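Local coordinates for Pli0006 protein (Listeria innocua, PDB 3OP9) that probably binds DNA as a plasmid-encoded transcriptional regulator of the helix-turn-helix class, at residues His8-Asn13 against Ala40-Gly45; Glu30-Gln35 against Ile55-Tyr60. All blocks are in the same frame, centred on the assembly; numbering follows the deposited sequence. Where two conformers were deposited one is given.

Overall arrangement
Both contacts lie in the all-helical N-terminal part of the chain, whose helices 10-21, 25-32, 36-44, 51-61 and 65-69 follow the XRE-type helix-turn-helix pattern; helices 25-32 and 36-44 would form the motif itself. Contact 1 joins the start of the first helix to the end of helix 36-44, and contact 2 joins the end of helix 25-32 to helix 51-61. Their segments alternate along the chain, and their centres are about 14 Å apart. They share one core: F10 CZ lies 3.8 Å from L57 CD1, and Y42 CE2 lies 3.8 Å from L32 CD1. The rings of F10 and Y42 thus pack on L57 and L32.

Contact 1 of 2, residues His8-Asn13 against Ala40-Gly45; sequences HQFAEN and AYYMSG
A11 and M43 bring the two backbones together, with 4.6 Å between their CA atoms, where the first turn of helix 10-21 meets the last turn of helix 36-44. The latter would be the recognition helix of an XRE-type helix-turn-helix domain, so the contact ties its C-terminal end to the first helix. So close an approach is possible because A11 presents just a methyl group. Its CB points at the carbonyls of the helix end, 3.2 Å from Y42 O and 3.5 Å from M43 O. The carbonyl of Y42 is approached by A11 CA as well, as a CH...O contact of 3.5 Å, and within its own segment it receives a weak bond from G45 N. G45 leaves the helix with positive phi (80°), and its backbone N borders the A11 methyl. F10 reaches the interface by its ring: with CG anti to the backbone N (chi1 171°), CE2 comes 4.1 Å from Y42 CB, while the ring also packs on P49 and L54. The CB of selenomethionine M43 points away from residues 8-13, but its side chain still packs on L14 and K18, farther along helix 10-21. Q9 is the N-cap residue of that helix, and beside it H8 ND1 accepts a long but nearly straight hydrogen bond from F10 N, 3.3 Å, in the imidazole plane.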
loop_
_atom_site.group_PDB
_atom_site.type_symbol
_atom_site.label_atom_id
_atom_site.label_comp_id
_atom_site.label_asym_id
_atom_site.label_seq_id
_atom_site.Cartn_x
_atom_site.Cartn_y
_atom_site.Cartn_z
ATOM N N HIS A 8 -18.979 -5.799 -0.457
ATOM C CA HIS A 8 -17.909 -6.376 0.370
ATOM C C HIS A 8 -18.127 -7.874 0.535
ATOM O O HIS A 8 -19.209 -8.381 0.231
ATOM C CB HIS A 8 -17.853 -5.714 1.745
ATOM C CG HIS A 8 -19.053 -5.976 2.601
ATOM N ND1 HIS A 8 -19.167 -7.096 3.395
ATOM C CD2 HIS A 8 -20.179 -5.249 2.816
ATOM C CE1 HIS A 8 -20.312 -7.056 4.055
ATOM N NE2 HIS A 8 -20.940 -5.940 3.728
ATOM N N GLN A 9 -17.118 -8.582 1.031
ATOM C CA GLN A 9 -17.235 -10.028 1.199
ATOM C C GLN A 9 -16.730 -10.434 2.582
ATOM O O GLN A 9 -15.965 -11.371 2.746
ATOM C CB GLN A 9 -16.491 -10.740 0.077
ATOM C CG GLN A 9 -15.019 -10.519 0.044
ATOM C CD GLN A 9 -14.380 -11.226 -1.144
ATOM O OE1 GLN A 9 -14.781 -11.007 -2.290
ATOM N NE2 GLN A 9 -13.408 -12.103 -0.871
ATOM N N PHE A 10 -17.157 -9.690 3.593
ATOM C CA PHE A 10 -16.734 -9.991 4.958
ATOM C C PHE A 10 -17.155 -11.421 5.344
ATOM O O PHE A 10 -16.375 -12.174 5.911
ATOM C CB PHE A 10 -17.335 -8.997 5.949
ATOM C CG PHE A 10 -17.104 -9.385 7.390
ATOM C CD1 PHE A 10 -15.805 -9.401 7.923
ATOM C CD2 PHE A 10 -18.167 -9.779 8.193
ATOM C CE1 PHE A 10 -15.579 -9.768 9.254
ATOM C CE2 PHE A 10 -17.955 -10.145 9.517
ATOM C CZ PHE A 10 -16.661 -10.136 10.052
ATOM N N ALA A 11 -18.377 -11.824 5.025
ATOM C CA ALA A 11 -18.831 -13.106 5.553
ATOM C C ALA A 11 -17.999 -14.237 4.925
ATOM O O ALA A 11 -17.613 -15.200 5.607
ATOM C CB ALA A 11 -20.309 -13.312 5.290
ATOM N N GLU A 12 -17.747 -14.120 3.615
ATOM C CA GLU A 12 -16.953 -15.117 2.865
ATOM C C GLU A 12 -15.517 -15.158 3.413
ATOM O O GLU A 12 -14.937 -16.232 3.601
ATOM C CB GLU A 12 -16.976 -14.770 1.359
ATOM C CG GLU A 12 -16.118 -15.693 0.498
ATOM C CD GLU A 12 -16.184 -15.361 -1.005
ATOM O OE1 GLU A 12 -17.160 -14.710 -1.448
ATOM O OE2 GLU A 12 -15.253 -15.756 -1.743
ATOM N N ASN A 13 -14.955 -13.982 3.677
ATOM C CA ASN A 13 -13.588 -13.873 4.201
ATOM C C ASN A 13 -13.470 -14.427 5.602
ATOM O O ASN A 13 -12.522 -15.149 5.918
ATOM C CB ASN A 13 -13.106 -12.415 4.195
ATOM C CG ASN A 13 -12.868 -11.902 2.808
ATOM O OD1 ASN A 13 -12.848 -12.677 1.855
ATOM N ND2 ASN A 13 -12.634 -10.608 2.682
ATOM N N ALA A 40 -21.900 -17.201 14.099
ATOM C CA ALA A 40 -22.558 -17.958 13.039
ATOM C C ALA A 40 -23.233 -17.006 12.074
ATOM O O ALA A 40 -23.154 -17.184 10.856
ATOM C CB ALA A 40 -23.596 -18.952 13.620
ATOM N N TYR A 41 -23.909 -15.993 12.603
ATOM C CA TYR A 41 -24.571 -15.031 11.728
ATOM C C TYR A 41 -23.583 -14.139 10.966
ATOM O O TYR A 41 -23.885 -13.727 9.866
ATOM C CB TYR A 41 -25.536 -14.161 12.494
ATOM C CG TYR A 41 -26.658 -14.951 13.158
ATOM C CD1 TYR A 41 -27.146 -16.146 12.602
ATOM C CD2 TYR A 41 -27.217 -14.505 14.329
ATOM C CE1 TYR A 41 -28.183 -16.863 13.232
ATOM C CE2 TYR A 41 -28.260 -15.205 14.969
ATOM C CZ TYR A 41 -28.728 -16.375 14.415
ATOM O OH TYR A 41 -29.742 -17.046 15.066
ATOM N N TYR A 42 -22.429 -13.824 11.548
ATOM C CA TYR A 42 -21.381 -13.131 10.781
ATOM C C TYR A 42 -21.005 -13.920 9.551
ATOM O O TYR A 42 -20.826 -13.348 8.468
ATOM C CB TYR A 42 -20.096 -12.973 11.585
ATOM C CG TYR A 42 -20.135 -11.980 12.710
ATOM C CD1 TYR A 42 -21.137 -11.021 12.806
ATOM C CD2 TYR A 42 -19.163 -12.014 13.690
ATOM C CE1 TYR A 42 -21.152 -10.108 13.880
ATOM C CE2 TYR A 42 -19.169 -11.130 14.743
ATOM C CZ TYR A 42 -20.156 -10.179 14.839
ATOM O OH TYR A 42 -20.099 -9.309 15.915
HETATM N N MSE A 43 -20.842 -15.230 9.741
HETATM C CA MSE A 43 -20.325 -16.126 8.698
HETATM C C MSE A 43 -21.324 -16.311 7.572
HETATM O O MSE A 43 -20.937 -16.521 6.432
HETATM C CB MSE A 43 -19.979 -17.506 9.269
HETATM C CG MSE A 43 -18.988 -17.503 10.420
HETATM SE SE MSE A 43 -17.089 -17.547 9.914
HETATM C CE MSE A 43 -16.365 -17.171 11.691
ATOM N N SER A 44 -22.609 -16.244 7.894
ATOM C CA SER A 44 -23.652 -16.492 6.921
ATOM C C SER A 44 -24.057 -15.180 6.284
ATOM O O SER A 44 -24.854 -15.158 5.345
ATOM C CB SER A 44 -24.854 -17.150 7.587
ATOM O OG SER A 44 -25.427 -16.265 8.515
ATOM N N GLY A 45 -23.515 -14.089 6.815
ATOM C CA GLY A 45 -23.809 -12.751 6.328
ATOM C C GLY A 45 -25.133 -12.179 6.826
ATOM O O GLY A 45 -25.594 -11.147 6.348
#

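Contact 2 of 2, residues Glu30-Gln35 against Ile55-Tyr60; sequences ELLNVQ and IRLATY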
loop_
_atom_site.group_PDB
_atom_site.type_symbol
_atom_site.label_atom_id
_atom_site.label_comp_id
_atom_site.label_asym_id
_atom_site.label_seq_id
_atom_site.Cartn_x
_atom_site.Cartn_y
_atom_site.Cartn_z
ATOM N N GLU A 30 -15.312 -15.941 21.682
ATOM C CA GLU A 30 -14.573 -15.599 22.897
ATOM C C GLU A 30 -13.689 -14.392 22.612
ATOM O O GLU A 30 -13.598 -13.496 23.436
ATOM C CB GLU A 30 -13.749 -16.795 23.404
ATOM C CG GLU A 30 -14.507 -17.699 24.388
ATOM C CD GLU A 30 -14.391 -19.200 24.078
ATOM O OE1 GLU A 30 -13.263 -19.691 23.836
ATOM O OE2 GLU A 30 -15.437 -19.892 24.085
ATOM N N LEU A 31 -13.058 -14.360 21.436
ATOM C CA LEU A 31 -12.192 -13.247 21.037
ATOM C C LEU A 31 -12.952 -11.916 20.988
ATOM O O LEU A 31 -12.430 -10.865 21.353
ATOM C CB LEU A 31 -11.601 -13.522 19.649
ATOM C CG LEU A 31 -10.719 -12.439 19.028
ATOM C CD1 LEU A 31 -9.340 -12.388 19.688
ATOM C CD2 LEU A 31 -10.578 -12.674 17.536
ATOM N N LEU A 32 -14.187 -11.963 20.522
ATOM C CA LEU A 32 -14.957 -10.744 20.336
ATOM C C LEU A 32 -15.911 -10.471 21.485
ATOM O O LEU A 32 -16.595 -9.464 21.478
ATOM C CB LEU A 32 -15.756 -10.810 19.055
ATOM C CG LEU A 32 -14.949 -11.036 17.785
ATOM C CD1 LEU A 32 -15.912 -11.176 16.642
ATOM C CD2 LEU A 32 -13.971 -9.899 17.566
ATOM N N ASN A 33 -15.967 -11.373 22.456
ATOM C CA ASN A 33 -16.964 -11.276 23.521
ATOM C C ASN A 33 -18.395 -11.142 22.986
ATOM O O ASN A 33 -19.125 -10.211 23.337
ATOM C CB ASN A 33 -16.624 -10.108 24.449
ATOM C CG ASN A 33 -15.280 -10.295 25.126
ATOM O OD1 ASN A 33 -14.348 -9.518 24.914
ATOM N ND2 ASN A 33 -15.160 -11.358 25.916
ATOM N N VAL A 34 -18.780 -12.081 22.126
ATOM C CA VAL A 34 -20.154 -12.199 21.665
ATOM C C VAL A 34 -20.585 -13.658 21.827
ATOM O O VAL A 34 -19.763 -14.525 22.127
ATOM C CB VAL A 34 -20.299 -11.804 20.178
ATOM C CG1 VAL A 34 -19.923 -10.331 19.964
ATOM C CG2 VAL A 34 -19.446 -12.735 19.286
ATOM N N GLN A 35 -21.865 -13.927 21.597
ATOM C CA GLN A 35 -22.372 -15.291 21.535
ATOM C C GLN A 35 -21.816 -16.023 20.332
ATOM O O GLN A 35 -21.577 -15.409 19.295
ATOM C CB GLN A 35 -23.875 -15.273 21.361
ATOM C CG GLN A 35 -24.662 -14.794 22.544
ATOM C CD GLN A 35 -26.114 -14.623 22.156
ATOM O OE1 GLN A 35 -26.546 -15.131 21.122
ATOM N NE2 GLN A 35 -26.852 -13.879 22.942
ATOM N N ILE A 55 -12.017 -4.281 14.045
ATOM C CA ILE A 55 -10.642 -3.965 14.455
ATOM C C ILE A 55 -10.021 -5.096 15.271
ATOM O O ILE A 55 -8.844 -5.417 15.095
ATOM C CB ILE A 55 -10.566 -2.637 15.242
ATOM C CG1 ILE A 55 -10.701 -1.465 14.263
ATOM C CG2 ILE A 55 -9.223 -2.505 15.989
ATOM C CD1 ILE A 55 -11.056 -0.170 14.937
ATOM N N ARG A 56 -10.806 -5.714 16.153
ATOM C CA ARG A 56 -10.278 -6.840 16.910
ATOM C C ARG A 56 -9.938 -7.981 15.958
ATOM O O ARG A 56 -8.915 -8.636 16.144
ATOM C CB ARG A 56 -11.260 -7.360 17.975
ATOM C CG ARG A 56 -11.497 -6.450 19.147
ATOM C CD ARG A 56 -12.361 -7.162 20.190
ATOM N NE ARG A 56 -12.544 -6.380 21.410
ATOM C CZ ARG A 56 -11.608 -6.212 22.341
ATOM N NH1 ARG A 56 -10.410 -6.758 22.189
ATOM N NH2 ARG A 56 -11.867 -5.485 23.423
ATOM N N LEU A 57 -10.781 -8.235 14.952
ATOM C CA LEU A 57 -10.477 -9.330 14.010
ATOM C C LEU A 57 -9.256 -8.999 13.144
ATOM O O LEU A 57 -8.381 -9.849 12.889
ATOM C CB LEU A 57 -11.684 -9.605 13.096
ATOM C CG LEU A 57 -12.902 -10.218 13.801
ATOM C CD1 LEU A 57 -14.128 -10.150 12.941
ATOM C CD2 LEU A 57 -12.558 -11.661 14.180
ATOM N N ALA A 58 -9.189 -7.767 12.663
ATOM C CA ALA A 58 -8.060 -7.398 11.785
ATOM C C ALA A 58 -6.756 -7.503 12.559
ATOM O O ALA A 58 -5.729 -7.923 12.025
ATOM C CB ALA A 58 -8.249 -5.981 11.248
ATOM N N THR A 59 -6.791 -7.106 13.835
ATOM C CA THR A 59 -5.591 -7.142 14.655
ATOM C C THR A 59 -5.199 -8.617 14.900
ATOM O O THR A 59 -4.031 -8.984 14.810
ATOM C CB THR A 59 -5.847 -6.404 15.992
ATOM O OG1 THR A 59 -6.141 -5.029 15.710
ATOM C CG2 THR A 59 -4.630 -6.485 16.908
ATOM N N TYR A 60 -6.187 -9.455 15.196
ATOM C CA TYR A 60 -5.899 -10.864 15.500
ATOM C C TYR A 60 -5.243 -11.568 14.295
ATOM O O TYR A 60 -4.255 -12.272 14.446
ATOM C CB TYR A 60 -7.174 -11.594 15.905
ATOM C CG TYR A 60 -6.886 -13.028 16.235
ATOM C CD1 TYR A 60 -6.373 -13.374 17.481
ATOM C CD2 TYR A 60 -7.062 -14.029 15.293
ATOM C CE1 TYR A 60 -6.073 -14.691 17.791
ATOM C CE2 TYR A 60 -6.764 -15.355 15.609
ATOM C CZ TYR A 60 -6.273 -15.663 16.862
ATOM O OH TYR A 60 -5.975 -16.968 17.190
#
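R56 points its CB at L32 from helix 51-61, and the two side chains run antiparallel, side by side. R56 CB begins the contact, 3.7 Å from L32 CD2. With CG anti to the carbonyl carbon (chi1 -70°), the side chain passes the end of helix 25-32, where CD lies 3.9 Å from L31 O, and continues extended to NE. CD also stays near L32 CD2, so the aliphatic part of the arginine does the packing. Beyond it chi4 (-75°) swings the guanidinium out of line with the extended chain. On the buried side L32 lies roughly perpendicular to L57, with L32 CD2 3.9 Å from L57 CG. L31 divides its two methyls: CD2 meets L57 CD2 at 4.0 Å and Y60 CB, while CD1 lies 3.8 Å from Y60 CD1. Y60 sends its ring there with CG anti to the backbone N (chi1 -179°). L31 and L32 come from the final turn of helix 25-32, which ends in a Schellman motif with N33 at C' in positive phi. Helix 51-61 thus lies between neighbours: helix 25-32 meets it through R56, L57 and Y60, helix 65-69 packs on I55 and L57, and the third subunit, another copy, adds Y71, hydrogen-bonded to T59 OG1.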